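Rhodanese-like domain-containing protein (Rhodopseudomonas palustris, PDB 2HHG) is of uncharacterised function but carries a rhodanese-like domain, consistent with a sulfurtransferase that probably moves sulfur between small molecules such as thiosulfate and cyanide. Local coordinates at residues D15-S20 against A102-Q107; V90-G95 against A115-G120; A37-I42 against E85-V90. One frame throughout, in Å; residues are numbered along the deposited sequence. Where two conformers were deposited one is given.

Contact 1: D15-S20 against A102-Q107. With NA (sodium ion), chain C.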
# COMPACT_ATOMS: atom_id res chain seq x y z
N ASP A 15 -9.43 0.58 -11.85
CA ASP A 15 -9.28 1.58 -12.90
C ASP A 15 -9.29 2.98 -12.29
O ASP A 15 -8.41 3.81 -12.59
CB ASP A 15 -10.40 1.46 -13.94
CG ASP A 15 -10.38 2.60 -14.95
OD1 ASP A 15 -9.34 2.80 -15.61
OD2 ASP A 15 -11.41 3.30 -15.07
N GLU A 16 -10.28 3.24 -11.44
CA GLU A 16 -10.40 4.53 -10.75
C GLU A 16 -9.17 4.85 -9.91
O GLU A 16 -8.69 5.98 -9.91
CB GLU A 16 -11.64 4.54 -9.85
CG GLU A 16 -12.97 4.63 -10.58
CD GLU A 16 -14.17 4.44 -9.65
OE1 GLU A 16 -14.00 4.55 -8.41
OE2 GLU A 16 -15.27 4.19 -10.16
N ALA A 17 -8.67 3.84 -9.20
CA ALA A 17 -7.50 4.02 -8.36
C ALA A 17 -6.24 4.25 -9.19
O ALA A 17 -5.54 5.25 -8.99
CB ALA A 17 -7.32 2.81 -7.44
N ASN A 18 -5.98 3.35 -10.13
CA ASN A 18 -4.78 3.43 -10.96
C ASN A 18 -4.60 4.76 -11.66
O ASN A 18 -3.48 5.29 -11.71
CB ASN A 18 -4.74 2.30 -11.98
CG ASN A 18 -4.38 0.97 -11.37
OD1 ASN A 18 -3.59 0.90 -10.43
ND2 ASN A 18 -4.95 -0.10 -11.91
N SER A 19 -5.68 5.32 -12.18
CA SER A 19 -5.61 6.56 -12.95
C SER A 19 -5.47 7.81 -12.08
O SER A 19 -5.26 8.91 -12.60
CB SER A 19 -6.82 6.68 -13.88
OG SER A 19 -8.00 6.84 -13.13
N SER A 20 -5.58 7.64 -10.77
CA SER A 20 -5.53 8.73 -9.81
C SER A 20 -4.25 8.73 -8.97
O SER A 20 -3.97 9.72 -8.29
CB SER A 20 -6.74 8.66 -8.87
OG SER A 20 -7.95 8.95 -9.54
N ALA A 102 -5.82 0.93 -1.60
CA ALA A 102 -5.42 1.55 -0.34
C ALA A 102 -4.84 2.95 -0.56
O ALA A 102 -5.17 3.88 0.16
CB ALA A 102 -4.42 0.68 0.40
N ALA A 103 -3.96 3.08 -1.55
CA ALA A 103 -3.39 4.38 -1.89
C ALA A 103 -4.48 5.37 -2.30
O ALA A 103 -4.46 6.53 -1.87
CB ALA A 103 -2.35 4.24 -3.00
N LYS A 104 -5.43 4.91 -3.09
CA LYS A 104 -6.55 5.76 -3.49
C LYS A 104 -7.40 6.18 -2.29
O LYS A 104 -7.76 7.36 -2.17
CB LYS A 104 -7.39 5.05 -4.55
CG LYS A 104 -8.60 5.84 -5.06
CD LYS A 104 -8.21 7.17 -5.69
CE LYS A 104 -9.35 7.74 -6.53
NZ LYS A 104 -10.62 7.90 -5.78
N THR A 105 -7.70 5.25 -1.39
CA THR A 105 -8.42 5.59 -0.16
C THR A 105 -7.68 6.66 0.64
O THR A 105 -8.26 7.66 1.06
CB THR A 105 -8.63 4.35 0.70
OG1 THR A 105 -9.46 3.42 -0.01
CG2 THR A 105 -9.27 4.70 2.04
N ALA A 106 -6.39 6.45 0.84
CA ALA A 106 -5.58 7.39 1.62
C ALA A 106 -5.58 8.76 0.95
O ALA A 106 -5.75 9.79 1.61
CB ALA A 106 -4.17 6.86 1.77
N GLN A 107 -5.42 8.78 -0.37
CA GLN A 107 -5.42 10.03 -1.11
C GLN A 107 -6.78 10.75 -1.00
O GLN A 107 -6.82 11.97 -0.82
CB GLN A 107 -5.07 9.76 -2.56
CG GLN A 107 -4.76 11.01 -3.36
CD GLN A 107 -4.28 10.67 -4.74
OE1 GLN A 107 -5.08 10.43 -5.66
NE2 GLN A 107 -2.98 10.62 -4.91
NA NA C . -1.29 5.75 -12.06
O HOH W 1 -12.01 5.34 -6.15
O HOH W 2 -1.38 3.39 -12.07
O HOH W 3 1.14 6.02 -12.20
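Lys104 lies along segment 15-20, the last turn of helix 10-18 and the residues after it, and its side chain makes most of this contact. It leaves helix 97-109 with CG anti to the backbone N (chi1 180°), then bends at chi2 and chi4 to follow the surface of 15-20. CB rests on CB of Ala17 at 3.7 Å, where the CA atoms of the two segments come closest. CG lies over the CA of Ala17, 3.9 Å away. CD moves on to CB of Ser20, and CE ends beside OG of the same serine at 3.5 Å, with the backbone O of Glu16 a little farther off. NZ forms a salt bridge with Asp108 and donates a hydrogen bond to a water at 2.9 Å; that water in turn donates to Glu16 OE1 at 3.1 Å. Glu16 is therefore tied to the lysine through water, while its OE2 pairs with Arg8. Just past the alanine, Asn18 O binds the sodium ion at 2.3 Å, together with Ile21 O and two waters. The contact packs segment 15-20 against helix 97-109: Ala17 also touches Leu101, Asn18 reaches His116 of strand 114-117, and helix 68-72 meets helix 97-109 through Ala102, Thr105 and Ala106.

Contact 2: V90-G95 against A115-G120. With PO4 (phosphate ion), chain B.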
# COMPACT_ATOMS: atom_id res chain seq x y z
N VAL A 90 4.17 5.06 0.60
CA VAL A 90 4.22 4.07 -0.46
C VAL A 90 3.61 2.78 0.08
O VAL A 90 4.19 2.12 0.95
CB VAL A 90 5.67 3.83 -0.91
CG1 VAL A 90 5.74 2.73 -1.97
CG2 VAL A 90 6.29 5.12 -1.42
N PHE A 91 2.44 2.41 -0.45
CA PHE A 91 1.71 1.23 0.03
C PHE A 91 2.07 0.02 -0.79
O PHE A 91 2.28 0.13 -1.99
CB PHE A 91 0.20 1.49 -0.04
CG PHE A 91 -0.27 2.61 0.83
CD1 PHE A 91 -0.64 2.37 2.15
CD2 PHE A 91 -0.31 3.92 0.35
CE1 PHE A 91 -1.05 3.42 2.97
CE2 PHE A 91 -0.72 4.97 1.16
CZ PHE A 91 -1.09 4.71 2.48
N TYR A 92 2.14 -1.14 -0.15
CA TYR A 92 2.33 -2.37 -0.91
C TYR A 92 1.56 -3.54 -0.34
O TYR A 92 1.30 -3.62 0.86
CB TYR A 92 3.81 -2.73 -1.10
CG TYR A 92 4.49 -3.35 0.09
CD1 TYR A 92 4.66 -4.73 0.17
CD2 TYR A 92 5.02 -2.57 1.11
CE1 TYR A 92 5.30 -5.32 1.27
CE2 TYR A 92 5.67 -3.14 2.20
CZ TYR A 92 5.82 -4.51 2.26
OH TYR A 92 6.48 -5.08 3.33
N CYS A 93 1.18 -4.45 -1.23
CA CYS A 93 0.49 -5.67 -0.87
C CYS A 93 1.21 -6.82 -1.57
O CYS A 93 2.37 -6.67 -1.95
CB CYS A 93 -1.00 -5.59 -1.25
SG CYS A 93 -1.32 -5.30 -3.02
N ALA A 94 0.54 -7.96 -1.75
CA ALA A 94 1.19 -9.11 -2.40
C ALA A 94 1.37 -8.96 -3.91
O ALA A 94 2.40 -9.38 -4.45
CB ALA A 94 0.45 -10.41 -2.06
N GLY A 95 0.39 -8.38 -4.59
CA GLY A 95 0.40 -8.33 -6.05
C GLY A 95 0.11 -6.99 -6.68
O GLY A 95 0.08 -6.87 -7.91
N ALA A 115 1.70 6.61 -3.07
CA ALA A 115 2.00 5.77 -4.21
C ALA A 115 1.80 4.32 -3.81
O ALA A 115 1.61 4.02 -2.63
CB ALA A 115 3.43 6.00 -4.68
N HIS A 116 1.84 3.43 -4.78
CA HIS A 116 1.91 2.01 -4.48
C HIS A 116 2.95 1.35 -5.38
O HIS A 116 3.37 1.94 -6.38
CB HIS A 116 0.53 1.35 -4.52
CG HIS A 116 0.12 0.87 -5.88
ND1 HIS A 116 0.04 1.69 -6.98
CD2 HIS A 116 -0.27 -0.35 -6.29
CE1 HIS A 116 -0.36 0.99 -8.02
NE2 HIS A 116 -0.56 -0.26 -7.63
N ILE A 117 3.37 0.15 -5.00
CA ILE A 117 4.43 -0.55 -5.72
C ILE A 117 3.84 -1.49 -6.77
O ILE A 117 3.11 -2.43 -6.45
CB ILE A 117 5.35 -1.35 -4.76
CG1 ILE A 117 5.94 -0.42 -3.69
CG2 ILE A 117 6.46 -2.07 -5.54
CD1 ILE A 117 6.89 -1.09 -2.70
N GLU A 118 4.18 -1.23 -8.03
CA GLU A 118 3.73 -2.08 -9.13
C GLU A 118 4.09 -3.54 -8.88
O GLU A 118 5.24 -3.86 -8.56
CB GLU A 118 4.34 -1.60 -10.45
CG GLU A 118 3.70 -2.23 -11.69
CD GLU A 118 4.09 -1.52 -12.99
OE1 GLU A 118 5.14 -0.84 -13.01
OE2 GLU A 118 3.34 -1.66 -13.98
N GLY A 119 3.09 -4.40 -8.99
CA GLY A 119 3.27 -5.84 -8.84
C GLY A 119 3.46 -6.33 -7.41
O GLY A 119 3.63 -7.52 -7.19
N GLY A 120 3.44 -5.41 -6.45
CA GLY A 120 3.50 -5.79 -5.04
C GLY A 120 4.77 -6.48 -4.59
O GLY A 120 5.81 -6.41 -5.26
P PO4 B . -3.29 -8.41 -4.38
O1 PO4 B . -2.67 -7.77 -5.57
O2 PO4 B . -4.15 -7.43 -3.64
O3 PO4 B . -4.16 -9.56 -4.88
O4 PO4 B . -2.24 -8.97 -3.46
O HOH W 4 2.11 -3.02 -4.04
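Ile117 reaches across to strand 88-92 with CG1 anti to its own carbonyl carbon (chi1 -56°), which lays CG1 against Val90 CG1 at 3.6 Å and CD1 against Tyr92 CB at 3.8 Å. The valine and isoleucine side chains cross nearly at right angles. Tyr92 holds CG between its backbone N and carbonyl carbon (chi1 78°), and its ring leads away from 115-120 to where OH is hydrogen-bonded with Ile57 N and Ser60 OG. On the other face of the sheet, the Phe91 ring turns its CD2 edge to Ala115 O, while His116 swings its imidazole away toward Ser99 and Ala100 of helix 97-109. The parallel strands, joined in the chain by helix 97-109 as a beta-alpha-beta crossover, are bonded by Phe91 N to Ala115 O at 2.8 Å, nearly straight at 171°, and by the longer, more bent Ile117 N to Phe91 O at 3.2 Å. Beyond them a water spans Cys93 N and Ile117 O. A side chain on Gly120 would strike Cys93 O and Gly95 N. Cys93 begins the loop before helix 97-109, where the family carries its active-site cysteine. A phosphate, probably from the crystallisation liquor, has O2 3.6 Å from Cys93 SG and is held by Leu97 N, Arg98 N and, weakly, Gly95 N; the loop can thus hold an anion, consistent with the family's active-site loop.

Contact 3: A37-I42 against E85-V90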
# COMPACT_ATOMS: atom_id res chain seq x y z
N ALA A 37 15.36 5.62 1.75
CA ALA A 37 13.95 6.04 1.75
C ALA A 37 13.67 7.26 2.64
O ALA A 37 12.72 7.27 3.44
CB ALA A 37 13.03 4.86 2.11
N SER A 38 14.50 8.29 2.49
CA SER A 38 14.35 9.53 3.25
C SER A 38 13.04 10.21 2.89
O SER A 38 12.68 10.33 1.71
CB SER A 38 15.53 10.47 3.01
OG SER A 38 16.72 9.96 3.60
N ASP A 39 12.32 10.65 3.92
CA ASP A 39 10.99 11.26 3.77
C ASP A 39 9.99 10.34 3.05
O ASP A 39 9.14 10.80 2.28
CB ASP A 39 11.07 12.63 3.09
CG ASP A 39 11.85 13.65 3.91
OD1 ASP A 39 11.70 13.67 5.15
OD2 ASP A 39 12.60 14.45 3.31
N VAL A 40 10.13 9.03 3.28
CA VAL A 40 9.21 8.03 2.75
C VAL A 40 8.84 7.07 3.89
O VAL A 40 9.68 6.73 4.72
CB VAL A 40 9.83 7.24 1.56
CG1 VAL A 40 8.97 6.05 1.15
CG2 VAL A 40 10.06 8.15 0.35
N VAL A 41 7.56 6.68 3.93
CA VAL A 41 7.10 5.61 4.79
C VAL A 41 6.54 4.53 3.87
O VAL A 41 5.61 4.80 3.09
CB VAL A 41 6.02 6.07 5.78
CG1 VAL A 41 5.51 4.90 6.62
CG2 VAL A 41 6.54 7.18 6.68
N ILE A 42 7.11 3.33 3.94
CA ILE A 42 6.63 2.20 3.17
C ILE A 42 5.67 1.42 4.06
O ILE A 42 6.05 0.97 5.13
CB ILE A 42 7.80 1.33 2.65
CG1 ILE A 42 8.73 2.16 1.76
CG2 ILE A 42 7.26 0.13 1.88
CD1 ILE A 42 10.00 1.45 1.29
N GLU A 85 2.95 12.31 9.46
CA GLU A 85 4.27 12.79 9.06
C GLU A 85 4.28 13.37 7.66
O GLU A 85 3.54 12.93 6.78
CB GLU A 85 5.30 11.67 9.20
CG GLU A 85 5.54 11.27 10.65
CD GLU A 85 6.58 10.19 10.83
OE1 GLU A 85 7.24 9.80 9.85
OE2 GLU A 85 6.73 9.73 11.98
N ASP A 86 5.15 14.36 7.47
CA ASP A 86 5.31 15.07 6.22
C ASP A 86 6.21 14.27 5.28
O ASP A 86 7.35 14.65 5.00
CB ASP A 86 5.91 16.46 6.53
CG ASP A 86 6.12 17.31 5.29
OD1 ASP A 86 5.28 17.25 4.36
OD2 ASP A 86 7.13 18.04 5.25
N LYS A 87 5.68 13.15 4.79
CA LYS A 87 6.43 12.18 3.99
C LYS A 87 5.57 11.62 2.87
O LYS A 87 4.35 11.80 2.88
CB LYS A 87 6.92 11.04 4.89
CG LYS A 87 8.00 11.47 5.89
CD LYS A 87 8.46 10.34 6.77
CE LYS A 87 9.63 10.77 7.64
NZ LYS A 87 10.02 9.69 8.58
N LYS A 88 6.21 10.96 1.91
CA LYS A 88 5.50 10.20 0.90
C LYS A 88 5.19 8.80 1.43
O LYS A 88 6.07 8.12 1.97
CB LYS A 88 6.31 10.11 -0.41
CG LYS A 88 5.62 9.28 -1.49
CD LYS A 88 6.31 9.34 -2.86
CE LYS A 88 5.88 10.57 -3.64
NZ LYS A 88 6.30 10.52 -5.07
N PHE A 89 3.94 8.37 1.28
CA PHE A 89 3.49 7.06 1.74
C PHE A 89 3.36 6.11 0.57
O PHE A 89 2.57 6.35 -0.34
CB PHE A 89 2.18 7.18 2.52
CG PHE A 89 2.35 7.90 3.82
CD1 PHE A 89 2.56 7.19 4.99
CD2 PHE A 89 2.36 9.29 3.87
CE1 PHE A 89 2.76 7.85 6.20
CE2 PHE A 89 2.55 9.96 5.07
CZ PHE A 89 2.75 9.24 6.23
N VAL A 90 4.17 5.06 0.60
CA VAL A 90 4.22 4.07 -0.46
C VAL A 90 3.61 2.78 0.08
O VAL A 90 4.19 2.12 0.95
CB VAL A 90 5.67 3.83 -0.91
CG1 VAL A 90 5.74 2.73 -1.97
CG2 VAL A 90 6.29 5.12 -1.42
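Lys87 sets CG anti to its carbonyl carbon (chi1 -69°) and then runs fully extended, so that its methylene chain passes over the backbone of Asp39 and crosses Val41 at about a right angle. CB lies 3.4 Å from Asp39 O, CG covers the carbonyl carbon of the same residue, and CD meets Val41 CG2 at 3.7 Å. At the tip, NZ pairs with Glu85 OE1 in a salt bridge of 3.1 Å, approaching on the syn side but 32° out of the carboxylate plane. With an alanine here the CG and CD contacts over Asp39 and on Val41 CG2 would be gone, and Glu85 OE1 would probably lose this positive partner. Val41 also lies alongside Phe89, both pointing the same way, with its CB 3.7 Å from ring atom CD1. On the opposite face, Val40 CG1 touches Val90 CG2 at 3.8 Å, and Ile42 sets CG2 beside Val90 O. Lys88 shares that face at its base, but its chain bends at chi3 and carries NZ away to a salt bridge with Glu22. Three backbone bonds join the parallel strands: Lys88 N to Asp39 O, Val41 N to Lys88 O at 2.9 Å, and Val90 N to Val41 O at 2.9 Å. Val41 thus turns both N and O toward the same neighbouring strand, to the residues either side of its bridge partner Phe89, as in regular parallel pairing. The strands enter this central part of the rhodanese-like sheet from turns, Ala37 to Val40 forming a type II turn. Helix 26-34 packs on the valine and isoleucine face through Leu32 and His33, whereas Val41 meets Ile82 and Phe89 meets Leu111. Apolar branches and backbone bonds hold the strand pair together, while the two lysines carry their charges outward to glutamate partners.

From the N terminus, helix 10-18 supplies the first half of contact 1, which stays open while the chain builds strand 40-44 and returns through strand 88-92. Contact 3 closes there, nested inside the loop of contact 1. The same strand opens contact 2, so the two share Val90 and stand in series, joined further by Ala115 N and Phe89 O in a probable hydrogen bond. Helix 97-109 then closes contact 1 before strand 114-117 closes contact 2; those two therefore cross, and they touch where Ala103 and Ala106 pack on Phe91. Contacts 2 and 3 together unite three adjacent strands, and contact 1 fastens the N-terminal helix to the crossover helix.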